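Local coordinates for protein type VI secretion system component (Escherichia coli O6, PDB 2P5Z) that forms part of the type VI secretion system, resembles the T4 phage tail proteins gp27 and gp5, and probably serves as the membrane-puncturing spike of that system, at residues 121-126 with 418-423; 147-152 with 194-199; 229-234 with 316-321. One frame throughout, in Å; residues are numbered along the deposited sequence.

Contact 1: 121-126 with 418-423; sequences RQNAIY and DTWKPG
Asn123 lies against the indole of Trp420, its CB 3.5 Å from the centroid of the six-membered ring and only 9° off the ring normal, a CH-pi contact over one face. Trp420 CG stands anti to its own carbonyl carbon (chi1 -64°), and the indole swings back against the backbone of Asn123 although CB itself sets out away from it. Ile125 CD1 meets the same ring obliquely at CZ3, 3.9 Å away. A single backbone bridge fixes this pairing: Asn123 N donates to Thr419 O (2.8 Å) and Lys421 N returns a bond to Asn123 O (3.0 Å). Lys421 runs extended past Ala124 CB, which its CD approaches to 3.7 Å, and past Gln122 CB, until NZ donates to Tyr126 OH at the ring edge, 2.6 Å away. That ammonium also bonds Gln166 OE1. Gln122 NE2 makes a weak bond to Asp418 O, whereas Asn123 turns OD1 to the backbone N of Gly168. The contact joins the hub region to the injector OB region: strand 124-127 pairs with strand 161-166, helix 131-140 packs on Tyr126 and Lys421, and 418-423 belongs to the loop between strands 409-412 and 426-429.

Contact 2: 147-152 with 194-199; sequences GQDFVF and LKIEVI
The backbones of Phe150 and Ile199 form a parallel bridge, with their CA atoms 4.4 Å apart and the axes of the short segments 150-152 and 196-199 lying 24° from parallel. Ile199 uses both of its backbone polar groups: its N donates to Asp149 O, approaching tilted from the carbonyl plane, and its O receives Val151 N at 3.0 Å. On the face shared by this pair, Phe150 CB and Ile199 CB meet at 4.0 Å. The phenyl ring then leaves the partner strand, because CG sits between the backbone N and the carbonyl carbon (chi1 63°), and it packs on helix 131-140 through Glu136 and Arg140. Ile199 extends instead towards Phe186 and Phe188. Ahead of the bridge the backbones lie farther apart and meet through side chains. Val198 sets CG2 3.4 Å from Gln148 O. Ile196 CD1 comes to 3.7 Å from Asp149 OD1, the two side chains crossing at about a right angle. Leu194 CD1 lies 3.5 Å from Gln148 OE1, so the aliphatic tip rests on the amide end. Both oxygens of the Asp149 carboxylate are held, OD1 by a salt bridge to Arg113 and OD2 by Arg146 N; Glu197 also binds Arg113, whose charge would be expected to ease the proximity of the two acids. Strand 196-202 is the central member of a three-stranded mixed sheet, with 150-153 on one side and its hairpin partner 185-191 on the other, and that hairpin carries a G1 beta bulge in which Lys195 and Ile196 together stand opposite Asp191.

Contact 3: 229-234 with 316-321; sequences AVWGLN and QSTSSL
Trp231 spreads its indole over the start of segment 316-321. CG lies between the backbone N and the carbonyl carbon (chi1 79°), which folds the ring back across the neighbouring strand. Gln316 CB sits above one face, 3.9 Å from the centroid of the five-membered ring, and Ser317 N lies over that same face. The Trp231 and Gln316 side chains cross at a slant, amide and indole planes 34° apart, while OE1 approaches NE1 without a hydrogen bond. At the far end of the ring Thr318 CG2 comes in at the edge, near the ring plane, 3.6 Å from CZ3. The backbones of strands 230-237 and 311-317 run antiparallel within the beta structure of the phage-tail-hub-like region. Trp231 and Gln316 form a hydrogen-bonded pair, joined by Trp231 N to Gln316 O (2.8 Å) and Gln316 N to Trp231 O; Val230 and Ser317 form the adjoining non-hydrogen-bonded pair. On the face of this second pair Val230 CG2 packs 3.8 Å from Ser317 CB and the valine also touches Phe362 of strand 359-366. Where the pairing ends, side-chain oxygens join in. Ser317 OG, anti to its own backbone N, donates to Ala229 O from above the carbonyl plane (2.6 Å), while Thr318 N reaches that oxygen nearly along the C=O axis, giving it two donors. The serine hydroxyl also accepts from Ser319 N, an ST turn that begins the bend out of the strand. Thr318 OG1 in turn receives Ala229 N at 3.1 Å with an N-H...O angle of 160°.

Overall arrangement
The three contacts are strung out along an elongated chain and none touches another. Contacts 1 and 3 lie on opposite sides of the chain's centre, about 46 Å apart between centres, with the centre of contact 2 about 26 Å from that of the first and about 28 Å from that of the third. In sequence, contacts 2 and 3 follow each other, both enclosed within the long loop closed by contact 1, which alone joins the hub-like region to the OB region. Helix 131-140 is a shared neighbour of contacts 1 and 2, although the nearest atoms of the two contacts are about 12 Å apart. Contact 3 alone meets another subunit, through Asn234 on His96 of that copy.

Contact 1: 121-126 with 418-423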
loop_
_atom_site.group_PDB
_atom_site.type_symbol
_atom_site.label_atom_id
_atom_site.label_comp_id
_atom_site.label_asym_id
_atom_site.label_seq_id
_atom_site.Cartn_x
_atom_site.Cartn_y
_atom_site.Cartn_z
ATOM N N ARG A 121 13.083 -0.962 17.743
ATOM C CA ARG A 121 11.924 -0.064 17.721
ATOM C C ARG A 121 11.357 0.265 19.105
ATOM O O ARG A 121 10.256 -0.157 19.463
ATOM C CB ARG A 121 10.807 -0.581 16.786
ATOM C CG ARG A 121 10.369 -2.048 16.953
ATOM C CD ARG A 121 9.355 -2.503 15.868
ATOM N NE ARG A 121 8.413 -1.455 15.442
ATOM C CZ ARG A 121 8.350 -0.948 14.204
ATOM N NH1 ARG A 121 9.172 -1.385 13.256
ATOM N NH2 ARG A 121 7.464 -0.004 13.905
ATOM N N GLN A 122 12.098 1.041 19.878
ATOM C CA GLN A 122 11.617 1.440 21.185
ATOM C C GLN A 122 11.044 2.845 21.177
ATOM O O GLN A 122 11.501 3.697 20.428
ATOM C CB GLN A 122 12.731 1.332 22.218
ATOM C CG GLN A 122 12.925 -0.067 22.774
ATOM C CD GLN A 122 13.650 -0.047 24.114
ATOM O OE1 GLN A 122 14.857 0.200 24.179
ATOM N NE2 GLN A 122 12.909 -0.298 25.193
ATOM N N ASN A 123 10.042 3.081 22.019
ATOM C CA ASN A 123 9.498 4.432 22.216
ATOM C C ASN A 123 10.380 5.322 23.100
ATOM O O ASN A 123 10.924 4.872 24.106
ATOM C CB ASN A 123 8.094 4.361 22.807
ATOM C CG ASN A 123 7.167 3.476 22.013
ATOM O OD1 ASN A 123 7.067 3.597 20.793
ATOM N ND2 ASN A 123 6.465 2.587 22.704
ATOM N N ALA A 124 10.519 6.592 22.734
ATOM C CA ALA A 124 11.366 7.484 23.521
ATOM C C ALA A 124 11.001 8.946 23.360
ATOM O O ALA A 124 10.538 9.358 22.302
ATOM C CB ALA A 124 12.827 7.277 23.159
ATOM N N ILE A 125 11.226 9.735 24.409
ATOM C CA ILE A 125 11.042 11.191 24.330
ATOM C C ILE A 125 12.387 11.854 24.599
ATOM O O ILE A 125 13.001 11.639 25.641
ATOM C CB ILE A 125 9.962 11.697 25.328
ATOM C CG1 ILE A 125 8.610 11.083 24.998
ATOM C CG2 ILE A 125 9.831 13.214 25.297
ATOM C CD1 ILE A 125 7.779 10.804 26.216
ATOM N N TYR A 126 12.849 12.642 23.644
ATOM C CA TYR A 126 14.182 13.207 23.696
ATOM C C TYR A 126 13.971 14.625 24.104
ATOM O O TYR A 126 13.045 15.271 23.628
ATOM C CB TYR A 126 14.896 13.113 22.328
ATOM C CG TYR A 126 15.219 11.680 21.928
ATOM C CD1 TYR A 126 14.303 10.907 21.203
ATOM C CD2 TYR A 126 16.422 11.088 22.302
ATOM C CE1 TYR A 126 14.580 9.599 20.867
ATOM C CE2 TYR A 126 16.711 9.772 21.964
ATOM C CZ TYR A 126 15.788 9.041 21.247
ATOM O OH TYR A 126 16.068 7.737 20.919
ATOM N N ASP A 418 8.197 -2.724 29.027
ATOM C CA ASP A 418 9.431 -1.953 28.800
ATOM C C ASP A 418 9.611 -1.519 27.329
ATOM O O ASP A 418 10.630 -1.803 26.688
ATOM C CB ASP A 418 10.672 -2.706 29.326
ATOM C CG ASP A 418 10.833 -4.105 28.714
ATOM O OD1 ASP A 418 9.843 -4.661 28.190
ATOM O OD2 ASP A 418 11.960 -4.645 28.751
ATOM N N THR A 419 8.618 -0.801 26.813
ATOM C CA THR A 419 8.638 -0.313 25.439
ATOM C C THR A 419 9.309 1.059 25.362
ATOM O O THR A 419 9.517 1.599 24.277
ATOM C CB THR A 419 7.210 -0.240 24.860
ATOM O OG1 THR A 419 6.383 0.552 25.722
ATOM C CG2 THR A 419 6.610 -1.634 24.753
ATOM N N TRP A 420 9.652 1.603 26.527
ATOM C CA TRP A 420 10.265 2.919 26.634
ATOM C C TRP A 420 11.742 2.823 26.990
ATOM O O TRP A 420 12.115 2.075 27.892
ATOM C CB TRP A 420 9.498 3.794 27.645
ATOM C CG TRP A 420 8.099 4.066 27.179
ATOM C CD1 TRP A 420 6.995 3.295 27.414
ATOM C CD2 TRP A 420 7.662 5.152 26.352
ATOM N NE1 TRP A 420 5.890 3.849 26.797
ATOM C CE2 TRP A 420 6.277 4.984 26.136
ATOM C CE3 TRP A 420 8.301 6.255 25.791
ATOM C CZ2 TRP A 420 5.524 5.868 25.361
ATOM C CZ3 TRP A 420 7.547 7.144 25.016
ATOM C CH2 TRP A 420 6.179 6.932 24.802
ATOM N N LYS A 421 12.574 3.564 26.258
ATOM C CA LYS A 421 13.996 3.687 26.568
ATOM C C LYS A 421 14.191 4.312 27.958
ATOM O O LYS A 421 13.453 5.230 28.330
ATOM C CB LYS A 421 14.707 4.515 25.489
ATOM C CG LYS A 421 14.861 3.794 24.148
ATOM C CD LYS A 421 15.502 4.685 23.081
ATOM C CE LYS A 421 15.178 4.201 21.665
ATOM N NZ LYS A 421 15.399 5.273 20.651
ATOM N N PRO A 422 15.159 3.786 28.740
ATOM C CA PRO A 422 15.467 4.232 30.103
ATOM C C PRO A 422 15.711 5.733 30.221
ATOM O O PRO A 422 16.574 6.283 29.531
ATOM C CB PRO A 422 16.758 3.479 30.434
ATOM C CG PRO A 422 16.706 2.253 29.596
ATOM C CD PRO A 422 16.031 2.670 28.323
ATOM N N GLY A 423 14.924 6.386 31.073
ATOM C CA GLY A 423 15.043 7.828 31.307
ATOM C C GLY A 423 14.495 8.674 30.175
ATOM O O GLY A 423 14.723 9.887 30.118
#

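Contact 2: 147-152 with 194-199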
loop_
_atom_site.group_PDB
_atom_site.type_symbol
_atom_site.label_atom_id
_atom_site.label_comp_id
_atom_site.label_asym_id
_atom_site.label_seq_id
_atom_site.Cartn_x
_atom_site.Cartn_y
_atom_site.Cartn_z
ATOM N N GLY A 147 32.036 7.930 16.167
ATOM C CA GLY A 147 32.805 9.113 15.699
ATOM C C GLY A 147 33.681 8.921 14.456
ATOM O O GLY A 147 33.821 9.819 13.612
ATOM N N GLN A 148 34.302 7.752 14.359
ATOM C CA GLN A 148 34.943 7.318 13.147
ATOM C C GLN A 148 33.862 6.802 12.192
ATOM O O GLN A 148 34.007 6.918 10.972
ATOM C CB GLN A 148 35.982 6.227 13.445
ATOM C CG GLN A 148 35.464 5.073 14.283
ATOM C CD GLN A 148 36.418 3.893 14.322
ATOM O OE1 GLN A 148 37.602 4.048 14.621
ATOM N NE2 GLN A 148 35.902 2.701 14.030
ATOM N N ASP A 149 32.775 6.263 12.748
ATOM C CA ASP A 149 31.711 5.669 11.948
ATOM C C ASP A 149 30.761 6.663 11.253
ATOM O O ASP A 149 29.957 6.246 10.424
ATOM C CB ASP A 149 30.888 4.734 12.808
ATOM C CG ASP A 149 31.698 3.615 13.395
ATOM O OD1 ASP A 149 32.523 3.050 12.665
ATOM O OD2 ASP A 149 31.486 3.270 14.581
ATOM N N PHE A 150 30.847 7.955 11.583
ATOM C CA PHE A 150 29.950 8.999 11.040
ATOM C C PHE A 150 30.549 10.364 11.291
ATOM O O PHE A 150 31.409 10.481 12.141
ATOM C CB PHE A 150 28.559 8.959 11.687
ATOM C CG PHE A 150 28.561 9.230 13.178
ATOM C CD1 PHE A 150 28.722 8.184 14.086
ATOM C CD2 PHE A 150 28.379 10.516 13.673
ATOM C CE1 PHE A 150 28.723 8.412 15.439
ATOM C CE2 PHE A 150 28.385 10.747 15.033
ATOM C CZ PHE A 150 28.558 9.691 15.917
ATOM N N VAL A 151 30.060 11.394 10.601
ATOM C CA VAL A 151 30.590 12.755 10.683
ATOM C C VAL A 151 29.493 13.709 10.211
ATOM O O VAL A 151 28.814 13.418 9.225
ATOM C CB VAL A 151 31.864 12.946 9.775
ATOM C CG1 VAL A 151 32.046 14.394 9.317
ATOM C CG2 VAL A 151 33.134 12.527 10.488
ATOM N N PHE A 152 29.318 14.835 10.909
ATOM C CA PHE A 152 28.378 15.876 10.504
ATOM C C PHE A 152 29.139 17.051 9.918
ATOM O O PHE A 152 30.081 17.524 10.540
ATOM C CB PHE A 152 27.573 16.375 11.715
ATOM C CG PHE A 152 26.561 15.393 12.218
ATOM C CD1 PHE A 152 25.251 15.434 11.760
ATOM C CD2 PHE A 152 26.907 14.432 13.144
ATOM C CE1 PHE A 152 24.310 14.524 12.214
ATOM C CE2 PHE A 152 25.974 13.519 13.593
ATOM C CZ PHE A 152 24.674 13.569 13.137
ATOM N N LEU A 194 40.884 2.466 8.059
ATOM C CA LEU A 194 40.175 1.681 9.048
ATOM C C LEU A 194 39.413 0.527 8.411
ATOM O O LEU A 194 39.067 -0.436 9.101
ATOM C CB LEU A 194 39.251 2.573 9.884
ATOM C CG LEU A 194 39.908 3.678 10.725
ATOM C CD1 LEU A 194 38.866 4.584 11.360
ATOM C CD2 LEU A 194 40.818 3.077 11.792
ATOM N N LYS A 195 39.187 0.628 7.095
ATOM C CA LYS A 195 38.417 -0.361 6.300
ATOM C C LYS A 195 36.969 -0.460 6.768
ATOM O O LYS A 195 36.493 -1.539 7.145
ATOM C CB LYS A 195 39.075 -1.748 6.270
ATOM C CG LYS A 195 40.390 -1.790 5.542
ATOM C CD LYS A 195 41.134 -3.085 5.850
ATOM C CE LYS A 195 42.114 -3.421 4.737
ATOM N NZ LYS A 195 42.646 -2.183 4.074
ATOM N N ILE A 196 36.292 0.683 6.774
ATOM C CA ILE A 196 34.932 0.755 7.263
ATOM C C ILE A 196 34.179 1.769 6.436
ATOM O O ILE A 196 34.786 2.632 5.787
ATOM C CB ILE A 196 34.845 1.214 8.761
ATOM C CG1 ILE A 196 35.662 2.489 8.991
ATOM C CG2 ILE A 196 35.231 0.088 9.738
ATOM C CD1 ILE A 196 35.219 3.317 10.185
ATOM N N GLU A 197 32.855 1.655 6.469
ATOM C CA GLU A 197 31.969 2.653 5.878
ATOM C C GLU A 197 31.618 3.736 6.898
ATOM O O GLU A 197 31.410 3.454 8.080
ATOM C CB GLU A 197 30.701 1.988 5.314
ATOM C CG GLU A 197 29.551 1.737 6.301
ATOM C CD GLU A 197 29.737 0.522 7.230
ATOM O OE1 GLU A 197 30.837 -0.075 7.276
ATOM O OE2 GLU A 197 28.756 0.155 7.927
ATOM N N VAL A 198 31.567 4.973 6.419
ATOM C CA VAL A 198 31.376 6.163 7.233
ATOM C C VAL A 198 30.163 6.922 6.690
ATOM O O VAL A 198 30.125 7.236 5.494
ATOM C CB VAL A 198 32.628 7.100 7.136
ATOM C CG1 VAL A 198 32.403 8.409 7.867
ATOM C CG2 VAL A 198 33.904 6.399 7.647
ATOM N N ILE A 199 29.180 7.210 7.556
ATOM C CA ILE A 199 28.012 8.036 7.205
ATOM C C ILE A 199 28.335 9.520 7.262
ATOM O O ILE A 199 28.700 10.039 8.299
ATOM C CB ILE A 199 26.862 7.829 8.208
ATOM C CG1 ILE A 199 26.583 6.338 8.424
ATOM C CG2 ILE A 199 25.616 8.599 7.769
ATOM C CD1 ILE A 199 25.758 6.066 9.649
#

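Contact 3: 229-234 with 316-321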
loop_
_atom_site.group_PDB
_atom_site.type_symbol
_atom_site.label_atom_id
_atom_site.label_comp_id
_atom_site.label_asym_id
_atom_site.label_seq_id
_atom_site.Cartn_x
_atom_site.Cartn_y
_atom_site.Cartn_z
ATOM N N ALA A 229 33.355 5.364 -19.143
ATOM C CA ALA A 229 32.556 6.363 -19.879
ATOM C C ALA A 229 31.060 6.443 -19.510
ATOM O O ALA A 229 30.560 5.646 -18.714
ATOM C CB ALA A 229 32.702 6.122 -21.359
ATOM N N VAL A 230 30.353 7.394 -20.126
ATOM C CA VAL A 230 28.919 7.611 -19.878
ATOM C C VAL A 230 28.079 7.535 -21.182
ATOM O O VAL A 230 28.587 7.843 -22.245
ATOM C CB VAL A 230 28.718 8.957 -19.102
ATOM C CG1 VAL A 230 28.061 10.035 -19.947
ATOM C CG2 VAL A 230 27.930 8.737 -17.847
ATOM N N TRP A 231 26.821 7.094 -21.106
ATOM C CA TRP A 231 25.931 7.028 -22.290
ATOM C C TRP A 231 24.463 6.851 -21.914
ATOM O O TRP A 231 24.141 6.651 -20.752
ATOM C CB TRP A 231 26.334 5.885 -23.233
ATOM C CG TRP A 231 25.876 4.510 -22.811
ATOM C CD1 TRP A 231 24.725 3.867 -23.187
ATOM C CD2 TRP A 231 26.588 3.601 -21.969
ATOM N NE1 TRP A 231 24.667 2.626 -22.598
ATOM C CE2 TRP A 231 25.806 2.435 -21.855
ATOM C CE3 TRP A 231 27.812 3.666 -21.296
ATOM C CZ2 TRP A 231 26.198 1.341 -21.084
ATOM C CZ3 TRP A 231 28.215 2.573 -20.547
ATOM C CH2 TRP A 231 27.404 1.428 -20.436
ATOM N N GLY A 232 23.577 6.899 -22.904
ATOM C CA GLY A 232 22.144 6.663 -22.685
ATOM C C GLY A 232 21.438 7.778 -21.916
ATOM O O GLY A 232 20.444 7.529 -21.226
ATOM N N LEU A 233 21.957 9.000 -22.032
ATOM C CA LEU A 233 21.472 10.116 -21.242
ATOM C C LEU A 233 20.039 10.483 -21.579
ATOM O O LEU A 233 19.658 10.517 -22.751
ATOM C CB LEU A 233 22.369 11.341 -21.395
ATOM C CG LEU A 233 23.848 11.184 -21.037
ATOM C CD1 LEU A 233 24.550 12.536 -21.024
ATOM C CD2 LEU A 233 24.047 10.488 -19.695
ATOM N N ASN A 234 19.255 10.735 -20.529
ATOM C CA ASN A 234 17.855 11.106 -20.667
ATOM C C ASN A 234 17.330 11.958 -19.497
ATOM O O ASN A 234 17.924 11.988 -18.412
ATOM C CB ASN A 234 16.999 9.867 -20.863
ATOM C CG ASN A 234 16.980 8.976 -19.649
ATOM O OD1 ASN A 234 16.048 9.031 -18.854
ATOM N ND2 ASN A 234 18.006 8.141 -19.498
ATOM N N GLN A 316 23.539 6.070 -18.169
ATOM C CA GLN A 316 24.244 4.806 -17.980
ATOM C C GLN A 316 25.737 5.017 -18.017
ATOM O O GLN A 316 26.212 5.978 -18.624
ATOM C CB GLN A 316 23.841 3.796 -19.036
ATOM C CG GLN A 316 22.710 2.933 -18.606
ATOM C CD GLN A 316 21.977 2.359 -19.771
ATOM O OE1 GLN A 316 21.538 3.093 -20.659
ATOM N NE2 GLN A 316 21.819 1.043 -19.785
ATOM N N SER A 317 26.471 4.118 -17.365
ATOM C CA SER A 317 27.911 4.259 -17.256
ATOM C C SER A 317 28.644 2.957 -16.930
ATOM O O SER A 317 28.030 1.958 -16.505
ATOM C CB SER A 317 28.278 5.305 -16.211
ATOM O OG SER A 317 29.661 5.597 -16.284
ATOM N N THR A 318 29.963 2.995 -17.140
ATOM C CA THR A 318 30.868 1.901 -16.779
ATOM C C THR A 318 31.888 2.355 -15.742
ATOM O O THR A 318 32.710 1.554 -15.296
ATOM C CB THR A 318 31.668 1.361 -18.008
ATOM O OG1 THR A 318 32.334 2.446 -18.680
ATOM C CG2 THR A 318 30.764 0.632 -18.973
ATOM N N SER A 319 31.863 3.643 -15.403
ATOM C CA SER A 319 32.726 4.191 -14.352
ATOM C C SER A 319 32.483 3.540 -12.993
ATOM O O SER A 319 31.365 3.478 -12.520
ATOM C CB SER A 319 32.537 5.699 -14.222
ATOM O OG SER A 319 33.174 6.173 -13.047
ATOM N N SER A 320 33.548 3.059 -12.370
ATOM C CA SER A 320 33.463 2.416 -11.071
ATOM C C SER A 320 33.585 3.470 -9.987
ATOM O O SER A 320 33.405 3.185 -8.801
ATOM C CB SER A 320 34.621 1.454 -10.925
ATOM O OG SER A 320 35.846 2.161 -11.041
ATOM N N LEU A 321 33.934 4.679 -10.408
ATOM C CA LEU A 321 34.054 5.807 -9.513
ATOM C C LEU A 321 32.700 6.482 -9.260
ATOM O O LEU A 321 32.520 7.137 -8.228
ATOM C CB LEU A 321 35.058 6.815 -10.078
ATOM C CG LEU A 321 36.542 6.476 -9.897
ATOM C CD1 LEU A 321 37.424 7.540 -10.541
ATOM C CD2 LEU A 321 36.894 6.308 -8.414
#